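Local structure of single-stranded DNA-binding protein (Thermus aquaticus, 2FXQ) at residues N129-M134 / G199-D204. The protein binds single-stranded DNA and probably recruits partner proteins to sites of DNA replication, recombination and repair. Residues are numbered along the deposited sequence; the frame is centred on the assembly and turned at random.
Sequences NQVILM and GRLVND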
loop_
_atom_site.group_PDB
_atom_site.type_symbol
_atom_site.label_atom_id
_atom_site.label_comp_id
_atom_site.label_asym_id
_atom_site.label_seq_id
_atom_site.Cartn_x
_atom_site.Cartn_y
_atom_site.Cartn_z
ATOM N N ASN A 129 -2.309 -7.160 2.342
ATOM C CA ASN A 129 -1.461 -7.386 3.473
ATOM C C ASN A 129 -0.178 -6.740 3.014
ATOM O O ASN A 129 0.563 -7.320 2.223
ATOM C CB ASN A 129 -1.325 -8.882 3.639
ATOM C CG ASN A 129 -0.201 -9.265 4.534
ATOM O OD1 ASN A 129 0.400 -8.389 5.140
ATOM N ND2 ASN A 129 0.048 -10.586 4.690
ATOM N N GLN A 130 0.031 -5.496 3.399
ATOM C CA GLN A 130 1.192 -4.736 2.946
ATOM C C GLN A 130 1.889 -4.073 4.114
ATOM O O GLN A 130 1.230 -3.511 5.015
ATOM C CB GLN A 130 0.782 -3.615 1.950
ATOM C CG GLN A 130 2.042 -2.703 1.475
ATOM C CD GLN A 130 1.922 -2.069 0.064
ATOM O OE1 GLN A 130 2.214 -2.717 -0.968
ATOM N NE2 GLN A 130 1.505 -0.802 0.030
ATOM N N VAL A 131 3.235 -4.116 4.121
ATOM C CA VAL A 131 3.954 -3.400 5.118
ATOM C C VAL A 131 4.983 -2.500 4.393
ATOM O O VAL A 131 5.563 -2.919 3.393
ATOM C CB VAL A 131 4.761 -4.460 5.974
ATOM C CG1 VAL A 131 5.674 -3.713 6.955
ATOM C CG2 VAL A 131 3.772 -5.439 6.752
ATOM N N ILE A 132 5.164 -1.255 4.883
ATOM C CA ILE A 132 6.217 -0.379 4.355
ATOM C C ILE A 132 7.099 -0.044 5.564
ATOM O O ILE A 132 6.601 0.489 6.582
ATOM C CB ILE A 132 5.648 0.869 3.728
ATOM C CG1 ILE A 132 4.752 0.475 2.532
ATOM C CG2 ILE A 132 6.844 1.786 3.220
ATOM C CD1 ILE A 132 4.053 1.760 1.820
ATOM N N LEU A 133 8.409 -0.348 5.466
ATOM C CA LEU A 133 9.306 0.009 6.551
ATOM C C LEU A 133 10.453 0.798 5.942
ATOM O O LEU A 133 10.912 0.488 4.837
ATOM C CB LEU A 133 9.957 -1.249 7.209
ATOM C CG LEU A 133 9.016 -2.320 7.790
ATOM C CD1 LEU A 133 9.769 -3.568 8.333
ATOM C CD2 LEU A 133 8.129 -1.689 8.891
ATOM N N MET A 134 10.981 1.755 6.688
ATOM C CA MET A 134 12.257 2.328 6.259
ATOM C C MET A 134 13.068 2.489 7.520
ATOM O O MET A 134 12.572 3.072 8.538
ATOM C CB MET A 134 12.074 3.697 5.616
ATOM C CG MET A 134 13.435 4.135 4.817
ATOM S SD MET A 134 13.086 5.604 3.916
ATOM C CE MET A 134 12.613 5.052 2.355
ATOM N N GLY A 199 6.695 -5.004 1.878
ATOM C CA GLY A 199 6.545 -6.430 2.086
ATOM C C GLY A 199 5.160 -6.766 2.591
ATOM O O GLY A 199 4.231 -6.026 2.361
ATOM N N ARG A 200 5.061 -7.870 3.308
ATOM C CA ARG A 200 3.768 -8.314 3.810
ATOM C C ARG A 200 4.046 -9.026 5.114
ATOM O O ARG A 200 5.166 -9.488 5.356
ATOM C CB ARG A 200 3.104 -9.254 2.788
ATOM C CG ARG A 200 3.894 -10.479 2.399
ATOM C CD ARG A 200 3.062 -11.305 1.390
ATOM N NE ARG A 200 3.828 -12.448 0.935
ATOM C CZ ARG A 200 3.399 -13.309 0.012
ATOM N NH1 ARG A 200 2.193 -13.191 -0.530
ATOM N NH2 ARG A 200 4.151 -14.327 -0.322
ATOM N N LEU A 201 3.001 -9.200 5.904
ATOM C CA LEU A 201 3.185 -9.800 7.229
ATOM C C LEU A 201 2.882 -11.276 7.125
ATOM O O LEU A 201 1.856 -11.658 6.542
ATOM C CB LEU A 201 2.144 -9.174 8.156
ATOM C CG LEU A 201 2.585 -8.199 9.209
ATOM C CD1 LEU A 201 1.566 -8.248 10.422
ATOM C CD2 LEU A 201 3.978 -8.446 9.774
ATOM N N VAL A 202 3.815 -12.127 7.562
ATOM C CA VAL A 202 3.582 -13.565 7.398
ATOM C C VAL A 202 3.760 -14.246 8.748
ATOM O O VAL A 202 4.267 -13.670 9.686
ATOM C CB VAL A 202 4.570 -14.221 6.352
ATOM C CG1 VAL A 202 4.390 -13.616 4.920
ATOM C CG2 VAL A 202 5.988 -14.017 6.807
ATOM N N ASN A 203 3.414 -15.536 8.802
ATOM C CA ASN A 203 3.593 -16.284 10.024
ATOM C C ASN A 203 4.646 -17.336 9.739
ATOM O O ASN A 203 4.509 -18.113 8.812
ATOM C CB ASN A 203 2.310 -17.015 10.420
ATOM C CG ASN A 203 1.164 -16.073 10.772
ATOM O OD1 ASN A 203 0.192 -16.076 10.086
ATOM N ND2 ASN A 203 1.267 -15.325 11.881
ATOM N N ASP A 204 5.714 -17.310 10.490
ATOM C CA ASP A 204 6.798 -18.311 10.334
ATOM C C ASP A 204 6.710 -19.385 11.426
ATOM O O ASP A 204 6.236 -19.099 12.526
ATOM C CB ASP A 204 8.150 -17.631 10.422
ATOM C CG ASP A 204 9.272 -18.502 9.868
ATOM O OD1 ASP A 204 8.975 -19.583 9.283
ATOM O OD2 ASP A 204 10.477 -18.182 9.986
HETATM O O HOH W 1 3.440 -5.357 -0.583
#
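The carbonyl oxygen of Gly199 is gripped by two donors, the backbone N of Val131 at 2.8 Å and a water that also donates to Gln130 OE1, while the CA of Gln130 adds a CA-H...O contact. Val131 and Gly199 form an antiparallel hydrogen-bonded pair in the second OB fold of the chain, where strand 129-137 meets strand 194-207; Gly199 N returns a bond to Val131 O. The two short strand segments run at 118° to each other, well away from strictly antiparallel. Beyond this pair, toward Leu201, the side chain of Asn129 supplies the bonds. With CG anti to the backbone N (chi1 165°), Asn129 sets its amide against the backbone of Leu201: OD1 accepts from Leu201 N at 2.8 Å in an almost straight bond, and ND2 donates to Leu201 O, in the amide plane and on a lone pair. ND2 also reaches Asp38 and Leu201 O also accepts from His54, both of the first SSB domain, so the pair lies where the two domains meet. Replacing Asn129 with an alanine would probably cost Leu201 N its acceptor and Asp38 OD1 this donor, leaving Leu201 O with His54. Val131 CG2 packs against Leu201 CG at 3.9 Å.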